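Local coordinates for protein alpha,alpha-trehalose-phosphate synthase (UDP-forming) (PDB 5UOF) that is a glycosyltransferase of family 20, built on the GT-B fold of two Rossmann-like domains, at residues A[15-20]-A[84-89]; A[30-35]-A[45-50]; A[37-42]-A[452-457]. All coordinates share one frame; numbering follows the deposited sequence. Where two conformers were deposited one is given.

Interaction 1. Residues A[15-20]-A[84-89]; sequences VSNRVA and QYYRGF
A side-chain hydrogen bond and a water bridge join N17, at the corner where the chain leaves strand 12-16, to the consecutive tyrosines Y85 and Y86 in the last turn of helix 79-86. The direct link is the donation from Y85 OH to N17 OD1, 2.6 Å long. It arrives in the plane of the amide and on a lone pair of OD1, with a C=O...donor angle of 144°. The amide stands almost perpendicular to the phenol ring (planes 89° apart), and OD1 lies at the ring's edge, close to its plane. Y85 CG is anti to the backbone N (chi1 -170°), which sends the ring out from the helix until its OH meets N17.

Y86 reaches the same asparagine by a different route. Its OH sits 3.4 Å from N17 CB, and at 3.3 Å from N17 O the angle is too poor for a hydrogen bond. A water makes the connection instead, donating to N17 O at 2.7 Å and lying 2.7 Å from Y86 OH. The same water also lies 3.4 Å above the plane of the Y85 ring, toward its rim.

This corner lies at the C-terminal end of a central parallel strand in the N-terminal Rossmann-like domain; in GT-B proteins these C-terminal strand ends generally face the interdomain cleft. H142, from the loop after the neighbouring strand 135-139, touches N17 and meets the rings of both tyrosines; W50 also packs on Y86.

The two phenols brace one another as well: Y85 CD1 is 3.2 Å above the centre of the Y86 ring, and Y86 CD1 lies in turn at the edge of Y85.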
# COMPACT_ATOMS: atom_id res chain seq x y z
N VAL A 15 10.59 11.40 25.87
CA VAL A 15 9.13 11.34 25.94
C VAL A 15 8.70 10.07 25.20
O VAL A 15 8.97 9.93 24.00
CB VAL A 15 8.48 12.59 25.32
CG1 VAL A 15 6.96 12.48 25.34
CG2 VAL A 15 8.93 13.85 26.06
N SER A 16 8.03 9.16 25.91
CA SER A 16 7.61 7.90 25.29
C SER A 16 6.34 7.38 25.96
O SER A 16 5.78 8.01 26.86
CB SER A 16 8.71 6.85 25.36
OG SER A 16 8.87 6.35 26.68
N ASN A 17 5.91 6.19 25.52
CA ASN A 17 4.61 5.66 25.94
C ASN A 17 4.60 5.31 27.42
O ASN A 17 3.60 5.54 28.10
CB ASN A 17 4.26 4.40 25.14
CG ASN A 17 4.10 4.65 23.65
OD1 ASN A 17 3.63 5.71 23.24
ND2 ASN A 17 4.49 3.68 22.85
N ARG A 18 5.70 4.76 27.93
CA ARG A 18 5.68 4.19 29.27
C ARG A 18 7.01 4.40 29.96
O ARG A 18 8.07 4.09 29.39
CB ARG A 18 5.37 2.69 29.19
CG ARG A 18 5.46 1.97 30.51
CD ARG A 18 4.28 2.32 31.40
NE ARG A 18 4.44 1.75 32.73
CZ ARG A 18 4.11 0.51 33.05
NH1 ARG A 18 3.58 -0.30 32.14
NH2 ARG A 18 4.28 0.07 34.29
N VAL A 19 6.97 4.92 31.18
CA VAL A 19 8.14 4.95 32.04
C VAL A 19 8.01 3.78 33.01
O VAL A 19 7.11 3.75 33.85
CB VAL A 19 8.26 6.28 32.79
CG1 VAL A 19 9.54 6.31 33.60
CG2 VAL A 19 8.20 7.46 31.83
N ALA A 20 8.89 2.79 32.87
CA ALA A 20 8.88 1.62 33.74
C ALA A 20 9.93 1.79 34.83
O ALA A 20 11.08 2.14 34.54
CB ALA A 20 9.15 0.34 32.95
N GLN A 84 -8.33 6.96 24.10
CA GLN A 84 -8.01 7.83 22.97
C GLN A 84 -6.55 7.72 22.54
O GLN A 84 -6.23 8.01 21.38
CB GLN A 84 -8.35 9.28 23.32
CG GLN A 84 -9.85 9.50 23.54
CD GLN A 84 -10.23 10.96 23.72
OE1 GLN A 84 -9.43 11.77 24.19
NE2 GLN A 84 -11.46 11.30 23.34
N TYR A 85 -5.66 7.29 23.45
CA TYR A 85 -4.24 7.13 23.15
C TYR A 85 -3.94 5.76 22.57
O TYR A 85 -3.21 5.65 21.59
CB TYR A 85 -3.43 7.37 24.43
CG TYR A 85 -1.92 7.47 24.26
CD1 TYR A 85 -1.14 6.33 24.06
CD2 TYR A 85 -1.27 8.70 24.35
CE1 TYR A 85 0.25 6.41 23.93
CE2 TYR A 85 0.11 8.79 24.21
CZ TYR A 85 0.87 7.65 24.02
OH TYR A 85 2.24 7.75 23.90
N TYR A 86 -4.49 4.69 23.16
CA TYR A 86 -4.13 3.32 22.79
C TYR A 86 -5.20 2.56 22.02
O TYR A 86 -4.87 1.55 21.38
CB TYR A 86 -3.77 2.51 24.03
CG TYR A 86 -2.47 2.93 24.66
CD1 TYR A 86 -1.26 2.66 24.04
CD2 TYR A 86 -2.45 3.62 25.88
CE1 TYR A 86 -0.06 3.05 24.61
CE2 TYR A 86 -1.25 4.01 26.46
CZ TYR A 86 -0.06 3.72 25.82
OH TYR A 86 1.13 4.12 26.38
N ARG A 87 -6.46 2.98 22.08
CA ARG A 87 -7.56 2.24 21.45
C ARG A 87 -8.35 3.16 20.54
O ARG A 87 -9.58 3.18 20.53
CB ARG A 87 -8.47 1.61 22.50
CG ARG A 87 -7.76 0.64 23.42
CD ARG A 87 -8.73 -0.07 24.35
NE ARG A 87 -9.64 -0.94 23.61
CZ ARG A 87 -10.94 -0.71 23.45
NH1 ARG A 87 -11.50 0.38 23.98
NH2 ARG A 87 -11.69 -1.56 22.76
N GLY A 88 -7.62 3.97 19.77
CA GLY A 88 -8.26 4.91 18.88
C GLY A 88 -7.49 5.09 17.60
O GLY A 88 -7.11 4.12 16.95
N PHE A 89 -7.21 6.35 17.26
CA PHE A 89 -6.72 6.68 15.92
C PHE A 89 -5.34 6.07 15.64
O PHE A 89 -5.08 5.58 14.54
CB PHE A 89 -6.68 8.20 15.76
CG PHE A 89 -5.96 8.67 14.52
CD1 PHE A 89 -6.60 8.68 13.29
CD2 PHE A 89 -4.64 9.10 14.60
CE1 PHE A 89 -5.94 9.11 12.15
CE2 PHE A 89 -3.97 9.55 13.47
CZ PHE A 89 -4.61 9.54 12.23
O HOH W 1 1.26 6.65 27.33

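Interaction 2. Residues A[30-35]-A[45-50]; sequences GGLAVG and GVWFGW. With EDO (1,2-ethanediol), chain K.
W47 NE1 is hydrogen-bonded to S16 OG, a bond from strand 46-48 to the adjacent strand 12-16 that probably limits the rotation of the indole, whose other end meets L32 and A33. Extended away from its strand with CG anti to the backbone N (chi1 -166°), W47 brings the far end of its six-membered ring to the first turn of helix 32-43. W47 CH2 comes within 3.6 Å of A33 CA. The methyl CB of A33 sits at the ring's edge, in its plane, 3.8 Å from W47 CH2.

L32 divides its two methyls: CD2 meets W47 CZ2 at 3.9 Å, while CD1 faces a bound 1,2-ethanediol, 3.8 Å from its C2. The diol donates through O1 to G31 O at 3.0 Å, just ahead of the helix. Strand 12-16, helix 32-43 and strand 46-48 form a beta-alpha-beta crossover, and W47 bridges from the second strand to the start of the connecting helix.

With the indole N-H engaged by S16 OG, only carbon faces L32 and A33, so the contact rests on van der Waals packing; no hydrogen bond crosses it.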
# COMPACT_ATOMS: atom_id res chain seq x y z
N GLY A 30 16.43 -5.75 26.62
CA GLY A 30 15.66 -5.16 25.55
C GLY A 30 14.79 -4.03 26.08
O GLY A 30 14.66 -3.83 27.29
N GLY A 31 14.19 -3.29 25.16
CA GLY A 31 13.30 -2.20 25.50
C GLY A 31 13.93 -0.85 25.24
O GLY A 31 15.13 -0.72 24.96
N LEU A 32 13.09 0.18 25.34
CA LEU A 32 13.58 1.54 25.11
C LEU A 32 14.57 1.96 26.19
O LEU A 32 15.50 2.73 25.91
CB LEU A 32 12.41 2.51 25.04
CG LEU A 32 12.75 3.96 24.69
CD1 LEU A 32 13.27 4.08 23.27
CD2 LEU A 32 11.53 4.86 24.88
N ALA A 33 14.41 1.44 27.41
CA ALA A 33 15.27 1.84 28.52
C ALA A 33 16.74 1.59 28.20
O ALA A 33 17.59 2.44 28.46
CB ALA A 33 14.85 1.11 29.79
N VAL A 34 17.06 0.41 27.66
CA VAL A 34 18.47 0.13 27.38
C VAL A 34 18.97 1.04 26.26
O VAL A 34 20.16 1.41 26.24
CB VAL A 34 18.68 -1.36 27.07
CG1 VAL A 34 17.95 -1.76 25.80
CG2 VAL A 34 20.16 -1.68 26.94
N GLY A 35 18.08 1.47 25.36
CA GLY A 35 18.49 2.39 24.31
C GLY A 35 18.82 3.79 24.79
O GLY A 35 19.72 4.43 24.25
N GLY A 45 19.05 13.69 32.91
CA GLY A 45 17.84 14.04 32.19
C GLY A 45 16.57 13.57 32.87
O GLY A 45 16.54 13.17 34.03
N VAL A 46 15.48 13.65 32.10
CA VAL A 46 14.14 13.32 32.56
C VAL A 46 13.50 12.39 31.54
O VAL A 46 13.61 12.62 30.33
CB VAL A 46 13.27 14.59 32.74
CG1 VAL A 46 11.90 14.24 33.32
CG2 VAL A 46 13.99 15.61 33.61
N TRP A 47 12.87 11.32 32.02
CA TRP A 47 12.02 10.46 31.21
C TRP A 47 10.59 10.74 31.61
O TRP A 47 10.22 10.57 32.78
CB TRP A 47 12.38 8.98 31.42
CG TRP A 47 11.80 8.02 30.40
CD1 TRP A 47 10.81 8.26 29.50
CD2 TRP A 47 12.20 6.66 30.22
NE1 TRP A 47 10.58 7.12 28.75
CE2 TRP A 47 11.42 6.13 29.18
CE3 TRP A 47 13.16 5.84 30.83
CZ2 TRP A 47 11.57 4.82 28.74
CZ3 TRP A 47 13.30 4.54 30.39
CH2 TRP A 47 12.50 4.04 29.36
N PHE A 48 9.80 11.23 30.66
CA PHE A 48 8.43 11.64 30.87
C PHE A 48 7.49 10.70 30.13
O PHE A 48 7.75 10.35 28.98
CB PHE A 48 8.23 13.09 30.39
CG PHE A 48 6.80 13.54 30.35
CD1 PHE A 48 6.20 14.09 31.49
CD2 PHE A 48 6.06 13.46 29.19
CE1 PHE A 48 4.88 14.52 31.45
CE2 PHE A 48 4.74 13.89 29.14
CZ PHE A 48 4.16 14.41 30.27
N GLY A 49 6.41 10.31 30.79
CA GLY A 49 5.42 9.47 30.15
C GLY A 49 4.47 8.85 31.16
O GLY A 49 4.45 9.23 32.34
N TRP A 50 3.70 7.88 30.67
CA TRP A 50 2.70 7.18 31.47
C TRP A 50 3.35 6.30 32.53
O TRP A 50 4.38 5.67 32.29
CB TRP A 50 1.85 6.31 30.55
CG TRP A 50 0.68 5.64 31.19
CD1 TRP A 50 -0.09 6.12 32.20
CD2 TRP A 50 0.13 4.37 30.83
NE1 TRP A 50 -1.09 5.22 32.51
CE2 TRP A 50 -0.98 4.13 31.67
CE3 TRP A 50 0.47 3.40 29.87
CZ2 TRP A 50 -1.75 2.97 31.59
CZ3 TRP A 50 -0.30 2.24 29.79
CH2 TRP A 50 -1.39 2.04 30.65
C1 EDO K . 15.92 0.47 22.10
O1 EDO K . 15.74 -0.95 22.02
C2 EDO K . 14.76 1.15 21.37
O2 EDO K . 13.53 0.46 21.66

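Interaction 3. Residues A[37-42]-A[452-457]; sequences MDALQE and VWRDTF. With EDO (1,2-ethanediol), chain Q.
R454 extends from its helix with CG anti to the backbone N (chi1 165°), then bends at chi3 (71°), and the turn brings one face of its guanidinium against D38. D38 lies over that face, OD2 included, with D38 CB 3.7 Å above the R454 guanidinium plane, toward its rim; carboxylate and guanidinium are 69° apart. D38 OD2 is 3.5 Å from R454 NH2, a salt bridge of charges only, since no N-H points at the oxygen. A water bridges the same two atoms, donating to D38 OD2 and accepting a weak bond from R454 NH2. R454 NH1 binds G35 O, and NH2 binds Y238 OH. R454 lies between D38 and D455, whose negative charges it probably offsets.

Lower on the side chain, the aliphatic part of R454 packs against helix 32-43, with R454 CD 3.9 Å from A39 CB. Here the helix is kinked, the N of D38 and of A39 having no bond to the preceding turn.

Helix 450-472 is the return helix characteristic of GT-B enzymes: after the strands of the C-terminal domain the chain comes back to pack on the N-terminal one. Its inner side is aromatic, with F457 stacked on W137 and W453 set edge-to-face against F162.

A bound 1,2-ethanediol, probably from the crystallisation liquor, links the two helices beside A39. It donates through O2 to E42 OE1 at 2.8 Å and through O1 to D455 OD1 at 2.7 Å, and its C2 lies 3.5 Å from A39 CB. D455 OD1 also makes a long salt bridge to R454 NE, 3.9 Å.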
# COMPACT_ATOMS: atom_id res chain seq x y z
N MET A 37 19.06 4.87 28.37
CA MET A 37 19.39 5.14 29.77
C MET A 37 20.77 5.78 29.91
O MET A 37 20.95 6.70 30.72
CB MET A 37 19.29 3.87 30.61
CG MET A 37 19.41 4.11 32.11
SD MET A 37 18.22 5.31 32.75
CE MET A 37 16.66 4.48 32.44
N ASP A 38 21.74 5.33 29.12
CA ASP A 38 23.08 5.91 29.19
C ASP A 38 23.05 7.41 28.92
O ASP A 38 23.79 8.18 29.55
CB ASP A 38 24.02 5.22 28.21
CG ASP A 38 24.61 3.93 28.76
OD1 ASP A 38 24.25 3.55 29.90
OD2 ASP A 38 25.43 3.30 28.06
N ALA A 39 22.21 7.85 27.97
CA ALA A 39 22.11 9.27 27.67
C ALA A 39 21.37 10.02 28.77
O ALA A 39 21.74 11.15 29.12
CB ALA A 39 21.40 9.47 26.33
N LEU A 40 20.32 9.42 29.34
CA LEU A 40 19.65 10.07 30.47
C LEU A 40 20.59 10.19 31.66
O LEU A 40 20.64 11.24 32.32
CB LEU A 40 18.39 9.30 30.86
CG LEU A 40 17.23 9.36 29.86
CD1 LEU A 40 16.17 8.34 30.23
CD2 LEU A 40 16.63 10.77 29.82
N GLN A 41 21.34 9.12 31.96
CA GLN A 41 22.26 9.16 33.10
C GLN A 41 23.36 10.20 32.87
O GLN A 41 23.72 10.95 33.79
CB GLN A 41 22.89 7.79 33.32
CG GLN A 41 21.96 6.74 33.90
CD GLN A 41 22.59 5.35 33.86
OE1 GLN A 41 22.08 4.40 34.48
NE2 GLN A 41 23.68 5.21 33.12
N GLU A 42 23.90 10.25 31.66
CA GLU A 42 25.01 11.15 31.36
C GLU A 42 24.60 12.61 31.47
O GLU A 42 25.38 13.45 31.95
CB GLU A 42 25.54 10.83 29.96
CG GLU A 42 26.59 11.77 29.42
CD GLU A 42 26.95 11.42 27.99
OE1 GLU A 42 26.57 10.32 27.54
OE2 GLU A 42 27.61 12.24 27.32
N VAL A 452 25.05 3.32 18.53
CA VAL A 452 25.09 4.19 17.36
C VAL A 452 23.78 4.96 17.23
O VAL A 452 23.79 6.18 17.02
CB VAL A 452 25.41 3.37 16.10
CG1 VAL A 452 25.41 4.28 14.86
CG2 VAL A 452 26.77 2.67 16.27
N TRP A 453 22.64 4.28 17.38
CA TRP A 453 21.34 4.95 17.38
C TRP A 453 21.31 6.06 18.42
O TRP A 453 21.00 7.22 18.11
CB TRP A 453 20.25 3.92 17.66
CG TRP A 453 18.85 4.44 17.80
CD1 TRP A 453 18.01 4.85 16.80
CD2 TRP A 453 18.09 4.53 19.02
NE1 TRP A 453 16.79 5.22 17.32
CE2 TRP A 453 16.80 5.01 18.68
CE3 TRP A 453 18.37 4.24 20.36
CZ2 TRP A 453 15.81 5.22 19.63
CZ3 TRP A 453 17.38 4.45 21.30
CH2 TRP A 453 16.12 4.94 20.93
N ARG A 454 21.63 5.72 19.66
CA ARG A 454 21.58 6.69 20.74
C ARG A 454 22.52 7.85 20.49
O ARG A 454 22.13 9.03 20.56
CB ARG A 454 21.92 5.98 22.05
CG ARG A 454 22.24 6.93 23.17
CD ARG A 454 22.43 6.19 24.48
NE ARG A 454 23.66 5.41 24.53
CZ ARG A 454 23.71 4.08 24.51
NH1 ARG A 454 22.59 3.37 24.43
NH2 ARG A 454 24.88 3.47 24.56
N ASP A 455 23.79 7.55 20.19
CA ASP A 455 24.81 8.59 20.12
C ASP A 455 24.61 9.51 18.93
O ASP A 455 24.79 10.73 19.05
CB ASP A 455 26.20 7.95 20.06
CG ASP A 455 26.62 7.35 21.38
OD1 ASP A 455 26.06 7.74 22.43
OD2 ASP A 455 27.52 6.48 21.37
N THR A 456 24.24 8.96 17.76
CA THR A 456 24.09 9.81 16.58
C THR A 456 22.84 10.67 16.68
O THR A 456 22.85 11.83 16.26
CB THR A 456 24.07 8.95 15.31
OG1 THR A 456 23.01 8.00 15.39
CG2 THR A 456 25.39 8.19 15.17
N PHE A 457 21.75 10.13 17.24
CA PHE A 457 20.55 10.94 17.36
C PHE A 457 20.77 12.07 18.36
O PHE A 457 20.46 13.23 18.07
CB PHE A 457 19.34 10.10 17.76
CG PHE A 457 18.02 10.79 17.51
CD1 PHE A 457 17.56 11.76 18.38
CD2 PHE A 457 17.27 10.48 16.39
CE1 PHE A 457 16.35 12.42 18.14
CE2 PHE A 457 16.06 11.13 16.15
CZ PHE A 457 15.60 12.10 17.02
C1 EDO Q . 25.56 10.75 24.44
O1 EDO Q . 26.06 10.36 23.15
C2 EDO Q . 24.60 9.69 24.96
O2 EDO Q . 25.29 8.67 25.69
O HOH W 2 27.57 3.34 25.70

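All three interactions involve the N-terminal Rossmann-like domain, the third through a helix that returns to it. Interactions 1 and 2, centres about 13 Å apart, reach the same sheet, in which strands 12-16 and 46-48 are parallel neighbours; along the chain interaction 2 falls between the two segments of interaction 1. Interactions 2 and 3, their centres about 11 Å apart, share helix 32-43 and touch directly, whereas interactions 1 and 3 do not meet (centres about 22 Å apart, nearest atoms about 6 Å). Only some 360 residues after helix 79-86 does helix 450-472 return, binding the C-terminal end of the sequence to its first beta-alpha-beta unit.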